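Histidine kinase (Paraburkholderia phymatum, PDB 6NB0) probably catalyses the ATP-dependent phosphorylation of a protein histidine, as the sensor kinase of a phosphorelay. Local coordinates at residues 127-132 with 170-175; 152-157 with 226-231. All coordinates share one frame; numbering follows the deposited sequence. Where two conformers were deposited one is given.

Interaction 1 (127-132 with 170-175)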
ATOM      1  N   ALA A 127      10.496  -5.842  11.747  1.00 84.09           N
ATOM      2  CA  ALA A 127      11.463  -6.101  12.804  1.00 84.52           C
ATOM      3  C   ALA A 127      12.883  -6.226  12.283  1.00 90.75           C
ATOM      4  O   ALA A 127      13.811  -6.393  13.079  1.00 84.77           O
ATOM      5  CB  ALA A 127      11.087  -7.377  13.563  1.00 85.74           C
ATOM      6  N   LEU A 128      13.078  -6.131  10.972  1.00 52.40           N
ATOM      7  CA  LEU A 128      14.319  -6.573  10.357  1.00 68.21           C
ATOM      8  C   LEU A 128      15.339  -5.460  10.198  1.00 72.06           C
ATOM      9  O   LEU A 128      16.539  -5.749  10.138  1.00 73.32           O
ATOM     10  CB  LEU A 128      14.034  -7.205   8.989  1.00 64.62           C
ATOM     11  N   LYS A 129      14.904  -4.202  10.144  1.00 61.99           N
ATOM     12  CA  LYS A 129      15.810  -3.088   9.872  1.00 55.37           C
ATOM     13  C   LYS A 129      15.842  -2.164  11.083  1.00 44.71           C
ATOM     14  O   LYS A 129      14.924  -1.386  11.282  1.00 44.81           O
ATOM     15  CB  LYS A 129      15.373  -2.336   8.617  1.00 56.84           C
ATOM     16  CG  LYS A 129      15.248  -3.221   7.388  1.00 66.08           C
ATOM     17  CD  LYS A 129      14.422  -2.549   6.294  1.00 72.10           C
ATOM     18  CE  LYS A 129      15.170  -1.406   5.638  1.00 77.92           C
ATOM     19  NZ  LYS A 129      14.287  -0.678   4.685  1.00 87.84           N
ATOM     20  N   ARG A 130      16.873  -2.265  11.914  1.00 50.93           N
ATOM     21  CA  ARG A 130      17.146  -1.301  12.973  0.50 52.02           C
ATOM     22  C   ARG A 130      18.543  -0.750  12.739  1.00 50.67           C
ATOM     23  O   ARG A 130      19.466  -1.525  12.503  1.00 47.91           O
ATOM     24  CB  ARG A 130      17.074  -1.950  14.359  0.50 52.27           C
ATOM     25  CG  ARG A 130      15.758  -2.633  14.675  0.50 48.78           C
ATOM     26  CD  ARG A 130      14.663  -1.613  14.898  0.50 43.16           C
ATOM     27  NE  ARG A 130      13.394  -2.247  15.226  0.50 43.16           N
ATOM     28  CZ  ARG A 130      12.539  -2.729  14.331  0.50 50.45           C
ATOM     29  NH1 ARG A 130      12.815  -2.656  13.037  0.50 34.98           N
ATOM     30  NH2 ARG A 130      11.404  -3.285  14.733  0.50 58.78           N
ATOM     31  N   ALA A 131      18.700   0.572  12.780  1.00 48.34           N
ATOM     32  CA  ALA A 131      20.024   1.163  12.638  1.00 45.63           C
ATOM     33  C   ALA A 131      20.002   2.543  13.292  1.00 37.03           C
ATOM     34  O   ALA A 131      18.965   3.208  13.278  1.00 36.84           O
ATOM     35  CB  ALA A 131      20.461   1.277  11.169  1.00 45.79           C
ATOM     36  N   PRO A 132      21.123   2.975  13.874  1.00 35.50           N
ATOM     37  CA  PRO A 132      21.104   4.248  14.618  1.00 35.93           C
ATOM     38  C   PRO A 132      20.948   5.427  13.670  1.00 32.10           C
ATOM     39  O   PRO A 132      21.532   5.452  12.587  1.00 36.68           O
ATOM     40  CB  PRO A 132      22.466   4.271  15.336  1.00 36.27           C
ATOM     41  CG  PRO A 132      23.312   3.277  14.662  1.00 43.21           C
ATOM     42  CD  PRO A 132      22.403   2.265  13.983  1.00 38.68           C
ATOM     43  N   ASP A 170      18.265   3.749  17.837  1.00 37.52           N
ATOM     44  CA  ASP A 170      18.467   2.538  17.038  1.00 36.41           C
ATOM     45  C   ASP A 170      17.076   2.075  16.620  1.00 40.11           C
ATOM     46  O   ASP A 170      16.388   1.372  17.350  1.00 43.97           O
ATOM     47  CB  ASP A 170      19.212   1.480  17.840  1.00 44.17           C
ATOM     48  CG  ASP A 170      19.512   0.220  17.024  1.00 55.16           C
ATOM     49  OD1 ASP A 170      19.600   0.314  15.779  1.00 50.39           O
ATOM     50  OD2 ASP A 170      19.645  -0.862  17.633  1.00 65.02           O
ATOM     51  N   GLY A 171      16.642   2.490  15.435  1.00 36.76           N
ATOM     52  CA  GLY A 171      15.289   2.205  15.006  1.00 39.66           C
ATOM     53  C   GLY A 171      15.214   2.006  13.508  1.00 38.95           C
ATOM     54  O   GLY A 171      16.209   2.107  12.786  1.00 39.21           O
ATOM     55  N   ASP A 172      14.005   1.717  13.041  1.00 35.07           N
ATOM     56  CA  ASP A 172      13.764   1.551  11.606  1.00 36.74           C
ATOM     57  C   ASP A 172      13.410   2.941  11.099  1.00 30.14           C
ATOM     58  O   ASP A 172      12.260   3.371  11.186  1.00 29.54           O
ATOM     59  CB  ASP A 172      12.649   0.542  11.363  1.00 37.15           C
ATOM     60  CG  ASP A 172      12.422   0.249   9.892  1.00 43.69           C
ATOM     61  OD1 ASP A 172      12.603   1.148   9.057  1.00 33.09           O
ATOM     62  OD2 ASP A 172      12.038  -0.891   9.570  1.00 44.56           O
ATOM     63  N   ARG A 173      14.417   3.689  10.631  1.00 34.64           N
ATOM     64  CA  ARG A 173      14.185   5.116  10.407  1.00 35.33           C
ATOM     65  C   ARG A 173      13.073   5.337   9.394  1.00 29.12           C
ATOM     66  O   ARG A 173      12.225   6.212   9.579  1.00 29.41           O
ATOM     67  CB  ARG A 173      15.451   5.829   9.931  1.00 31.77           C
ATOM     68  CG  ARG A 173      15.255   7.354   9.836  1.00 29.52           C
ATOM     69  CD  ARG A 173      16.477   8.051   9.211  1.00 34.01           C
ATOM     70  NE  ARG A 173      16.369   9.511   9.345  1.00 31.85           N
ATOM     71  CZ  ARG A 173      15.669  10.298   8.531  1.00 36.25           C
ATOM     72  NH1 ARG A 173      14.991   9.781   7.503  1.00 34.60           N
ATOM     73  NH2 ARG A 173      15.637  11.601   8.746  1.00 32.81           N
ATOM     74  N   GLU A 174      13.061   4.547   8.318  1.00 31.65           N
ATOM     75  CA  GLU A 174      12.056   4.785   7.281  1.00 30.50           C
ATOM     76  C   GLU A 174      10.643   4.531   7.810  1.00 29.69           C
ATOM     77  O   GLU A 174       9.723   5.298   7.511  1.00 31.44           O
ATOM     78  CB  GLU A 174      12.351   3.926   6.054  1.00 33.41           C
ATOM     79  CG  GLU A 174      11.535   4.302   4.801  1.00 40.70           C
ATOM     80  CD  GLU A 174      10.034   3.978   4.901  1.00 55.94           C
ATOM     81  OE1 GLU A 174       9.670   2.855   5.308  1.00 59.19           O
ATOM     82  OE2 GLU A 174       9.214   4.859   4.578  1.00 54.29           O
ATOM     83  N   ARG A 175      10.436   3.454   8.578  1.00 32.67           N
ATOM     84  CA  ARG A 175       9.094   3.207   9.128  1.00 27.15           C
ATOM     85  C   ARG A 175       8.702   4.258  10.162  1.00 27.67           C
ATOM     86  O   ARG A 175       7.544   4.681  10.216  1.00 28.14           O
ATOM     87  CB  ARG A 175       9.025   1.811   9.762  1.00 29.28           C
ATOM     88  CG  ARG A 175       9.202   0.668   8.779  1.00 36.95           C
ATOM     89  CD  ARG A 175       8.150   0.633   7.695  1.00 50.04           C
ATOM     90  NE  ARG A 175       8.167  -0.667   7.026  1.00 55.34           N
ATOM     91  CZ  ARG A 175       7.543  -0.953   5.882  1.00 66.41           C
ATOM     92  NH1 ARG A 175       7.631  -2.183   5.382  1.00 74.48           N
ATOM     93  NH2 ARG A 175       6.853  -0.021   5.224  1.00 53.27           N
TER
HETATM   94  O   HOH W   1      12.666   0.381   6.499  0.55 46.39           O
HETATM   95  O   HOH W   2      12.461  -3.387  10.411  1.00 54.48           O

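Interaction 2 (152-157 with 226-231)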
ATOM      1  N   ALA A 152       0.576  23.606   4.259  1.00 31.89           N
ATOM      2  CA  ALA A 152       0.609  24.939   3.653  1.00 33.95           C
ATOM      3  C   ALA A 152      -0.631  25.185   2.795  1.00 32.96           C
ATOM      4  O   ALA A 152      -1.253  26.252   2.875  1.00 30.74           O
ATOM      5  CB  ALA A 152       1.887  25.119   2.830  1.00 35.56           C
ATOM      6  N   ARG A 153      -1.040  24.199   1.997  1.00 26.75           N
ATOM      7  CA  ARG A 153      -2.182  24.427   1.125  1.00 32.37           C
ATOM      8  C   ARG A 153      -3.517  24.352   1.864  1.00 28.47           C
ATOM      9  O   ARG A 153      -4.546  24.712   1.281  1.00 31.20           O
ATOM     10  CB  ARG A 153      -2.184  23.442  -0.061  1.00 33.47           C
ATOM     11  CG  ARG A 153      -2.614  22.015   0.293  1.00 33.34           C
ATOM     12  CD  ARG A 153      -2.282  21.067  -0.879  1.00 35.88           C
ATOM     13  NE  ARG A 153      -0.832  20.862  -0.999  1.00 37.42           N
ATOM     14  CZ  ARG A 153      -0.230  20.418  -2.100  1.00 44.09           C
ATOM     15  NH1 ARG A 153      -0.953  20.126  -3.180  1.00 40.04           N
ATOM     16  NH2 ARG A 153       1.093  20.272  -2.123  1.00 39.22           N
ATOM     17  N   ARG A 154      -3.519  23.930   3.124  1.00 27.01           N
ATOM     18  CA  ARG A 154      -4.707  23.962   3.971  1.00 31.63           C
ATOM     19  C   ARG A 154      -4.687  25.110   4.976  1.00 32.05           C
ATOM     20  O   ARG A 154      -5.627  25.240   5.780  1.00 30.00           O
ATOM     21  CB  ARG A 154      -4.853  22.622   4.711  1.00 30.15           C
ATOM     22  CG  ARG A 154      -5.246  21.441   3.827  1.00 27.89           C
ATOM     23  CD  ARG A 154      -6.767  21.429   3.618  1.00 27.96           C
ATOM     24  NE  ARG A 154      -7.439  21.151   4.879  1.00 27.33           N
ATOM     25  CZ  ARG A 154      -7.754  19.925   5.300  1.00 28.46           C
ATOM     26  NH1 ARG A 154      -7.490  18.879   4.524  1.00 28.84           N
ATOM     27  NH2 ARG A 154      -8.327  19.749   6.493  1.00 27.86           N
ATOM     28  N   GLY A 155      -3.649  25.950   4.952  1.00 29.47           N
ATOM     29  CA  GLY A 155      -3.601  27.067   5.880  1.00 32.07           C
ATOM     30  C   GLY A 155      -3.339  26.663   7.317  1.00 33.85           C
ATOM     31  O   GLY A 155      -3.655  27.422   8.239  1.00 34.27           O
ATOM     32  N   ILE A 156      -2.729  25.511   7.530  1.00 28.12           N
ATOM     33  CA  ILE A 156      -2.455  24.980   8.872  1.00 28.62           C
ATOM     34  C   ILE A 156      -1.023  25.316   9.247  1.00 32.41           C
ATOM     35  O   ILE A 156      -0.095  25.087   8.456  1.00 30.78           O
ATOM     36  CB  ILE A 156      -2.697  23.461   8.925  1.00 30.70           C
ATOM     37  CG1 ILE A 156      -4.086  23.087   8.379  1.00 35.30           C
ATOM     38  CG2 ILE A 156      -2.484  22.910  10.341  1.00 30.38           C
ATOM     39  CD1 ILE A 156      -5.205  23.875   8.975  1.00 36.78           C
ATOM     40  N   VAL A 157      -0.833  25.854  10.454  1.00 31.50           N
ATOM     41  CA  VAL A 157       0.499  26.160  10.968  1.00 28.39           C
ATOM     42  C   VAL A 157       1.013  24.914  11.675  1.00 30.04           C
ATOM     43  O   VAL A 157       0.301  24.328  12.502  1.00 31.87           O
ATOM     44  CB  VAL A 157       0.456  27.372  11.920  1.00 28.11           C
ATOM     45  CG1 VAL A 157       1.829  27.630  12.551  1.00 30.52           C
ATOM     46  CG2 VAL A 157      -0.034  28.626  11.157  1.00 30.85           C
ATOM     47  N   LEU A 226     -11.744  21.169   0.290  1.00 32.23           N
ATOM     48  CA  LEU A 226     -10.397  21.300   0.824  1.00 30.33           C
ATOM     49  C   LEU A 226      -9.456  20.326   0.136  1.00 36.67           C
ATOM     50  O   LEU A 226      -9.875  19.215  -0.202  1.00 32.20           O
ATOM     51  CB  LEU A 226     -10.370  21.023   2.341  1.00 33.55           C
ATOM     52  CG  LEU A 226     -11.289  21.886   3.218  1.00 33.06           C
ATOM     53  CD1 LEU A 226     -11.109  21.532   4.700  1.00 33.66           C
ATOM     54  CD2 LEU A 226     -11.064  23.387   2.980  1.00 37.04           C
ATOM     55  N   PRO A 227      -8.196  20.705  -0.090  1.00 30.39           N
ATOM     56  CA  PRO A 227      -7.216  19.726  -0.590  1.00 29.98           C
ATOM     57  C   PRO A 227      -7.058  18.591   0.409  1.00 32.69           C
ATOM     58  O   PRO A 227      -7.238  18.766   1.614  1.00 29.93           O
ATOM     59  CB  PRO A 227      -5.916  20.532  -0.720  1.00 31.17           C
ATOM     60  CG  PRO A 227      -6.333  21.988  -0.695  1.00 34.47           C
ATOM     61  CD  PRO A 227      -7.647  22.072   0.036  1.00 31.52           C
ATOM     62  N   HIS A 228      -6.698  17.415  -0.103  1.00 29.12           N
ATOM     63  CA  HIS A 228      -6.481  16.263   0.762  1.00 30.20           C
ATOM     64  C   HIS A 228      -5.294  15.463   0.259  1.00 27.99           C
ATOM     65  O   HIS A 228      -4.938  15.527  -0.918  1.00 31.99           O
ATOM     66  CB  HIS A 228      -7.723  15.359   0.793  1.00 30.37           C
ATOM     67  CG  HIS A 228      -8.920  16.017   1.401  1.00 29.73           C
ATOM     68  ND1 HIS A 228      -9.025  16.260   2.753  1.00 28.87           N
ATOM     69  CD2 HIS A 228     -10.062  16.475   0.844  1.00 30.02           C
ATOM     70  CE1 HIS A 228     -10.188  16.843   3.000  1.00 25.82           C
ATOM     71  NE2 HIS A 228     -10.830  16.989   1.858  1.00 29.29           N
ATOM     72  N   VAL A 229      -4.693  14.693   1.165  1.00 26.68           N
ATOM     73  CA  VAL A 229      -3.656  13.726   0.824  0.61 27.47           C
ATOM     74  C   VAL A 229      -4.125  12.292   1.084  1.00 32.20           C
ATOM     75  O   VAL A 229      -3.908  11.402   0.258  1.00 27.00           O
ATOM     76  CB  VAL A 229      -2.358  14.036   1.611  0.61 27.70           C
ATOM     77  CG1 VAL A 229      -1.360  12.906   1.510  0.61 25.10           C
ATOM     78  CG2 VAL A 229      -1.712  15.333   1.118  0.61 25.74           C
ATOM     79  N   LEU A 230      -4.777  12.059   2.221  1.00 28.56           N
ATOM     80  CA  LEU A 230      -5.196  10.697   2.556  1.00 30.34           C
ATOM     81  C   LEU A 230      -6.379  10.255   1.683  1.00 26.34           C
ATOM     82  O   LEU A 230      -7.138  11.066   1.150  1.00 25.85           O
ATOM     83  CB  LEU A 230      -5.544  10.608   4.051  1.00 26.98           C
ATOM     84  CG  LEU A 230      -4.405  11.008   5.008  1.00 28.28           C
ATOM     85  CD1 LEU A 230      -4.832  10.929   6.493  1.00 27.03           C
ATOM     86  CD2 LEU A 230      -3.112  10.145   4.782  1.00 26.49           C
ATOM     87  N   GLU A 231      -6.543   8.940   1.566  1.00 28.44           N
ATOM     88  CA  GLU A 231      -7.598   8.386   0.716  1.00 33.19           C
ATOM     89  C   GLU A 231      -8.977   8.848   1.164  1.00 33.70           C
ATOM     90  O   GLU A 231      -9.256   8.960   2.361  1.00 28.48           O
ATOM     91  CB  GLU A 231      -7.567   6.860   0.738  1.00 32.90           C
ATOM     92  CG  GLU A 231      -6.438   6.199  -0.014  1.00 33.06           C
ATOM     93  CD  GLU A 231      -6.513   4.685   0.142  1.00 37.09           C
ATOM     94  OE1 GLU A 231      -6.542   4.214   1.314  1.00 30.55           O
ATOM     95  OE2 GLU A 231      -6.562   3.978  -0.888  1.00 36.84           O
TER

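Interaction 1 (127-132 with 170-175)
A131 and G171 pair through their backbones as the hydrogen-bonded step of a two-stranded antiparallel sheet. A131 N donates to G171 O at 2.9 Å, nearly straight at 167°, and G171 N returns a longer bond to A131 O at 3.3 Å. At the neighbouring non-hydrogen-bonded pair, P132 and D170 lie side by side on one face, D170 OD1 3.9 Å from P132 CD.

Elsewhere the contact is polar. With CG anti to the backbone N (chi1 -176°), the D172 carboxylate reaches the first turn of the following helix and caps it: OD1 accepts from R175 N at 3.2 Å, from above the carboxylate plane. A water joins OD1 to K129 NZ, and a second links OD2 to K129 N and, weakly, R130 NH1. R130 crosses D172 at about a right angle; their salt bridge is long, 4.0 Å from R130 NH1 to D172 OD2. R130 NH1 also donates to K129 O at 3.0 Å, above the carbonyl plane but within its own guanidinium plane, while NH2 bonds L126 O before the strand.

The contact joins strand 131-134 to the end of strand 168-171 and start of helix 173-189; H261 NE2 is hydrogen-bonded to D172 N.

Interaction 2 (152-157 with 226-231)
R154 reaches across to the 226-228 loop and slides past P227 in the opposite direction, bringing its CD to 3.7 Å from P227 CD. Bends at chi2 and chi3 (-67°) turn the guanidinium back toward the loop, where NH1 donates to P227 O at 2.9 Å. NH1 meets the carbonyl almost head-on, though the N-H itself is bent, at 146°, and the acceptor is tilted 20° out of the guanidinium plane. L226 crosses R154 at about a right angle and lays CD1 over one face of the guanidinium, 3.7 Å from R154 NE. The H228 ring stands steeply to that group, with ND1 3.5 Å from R154 NH1. E189 OE1 bridges the two, in a salt bridge with R154 NH1 and a hydrogen bond with H228 ND1, while S191 O takes R154 NH2. The buried guanidinium is therefore gripped from several directions, and the nearby carboxylate probably balances its charge. R153 crosses P227 obliquely, its CD 3.7 Å from P227 CB, and its NH2 turns back to E148 O.

G155, with positive phi, closes helix 135-154 in a Schellman motif before strand 157-161. The contact fastens this helix end to the loop leading into helix 232-238, with E189 at the end of helix 173-189 between them.

How the interactions relate
Interactions 1 and 2 lie 29 Å apart between centres, with about 13 Å between nearest atoms, and they do not touch. Their segments alternate along the chain: 127-132, 152-157, 170-175, then 226-231. Helix 135-154 connects them, since strand 131-134 of interaction 1 leads directly into it and interaction 2 sits at its far end. Helix 173-189 makes a second link, beginning in interaction 1 and ending at E189, which bonds R154 and H228. The two contacts therefore bracket this helix pair, consistent with the helices that pack on the mixed sheet in the ATP-binding-type domain of histidine kinases.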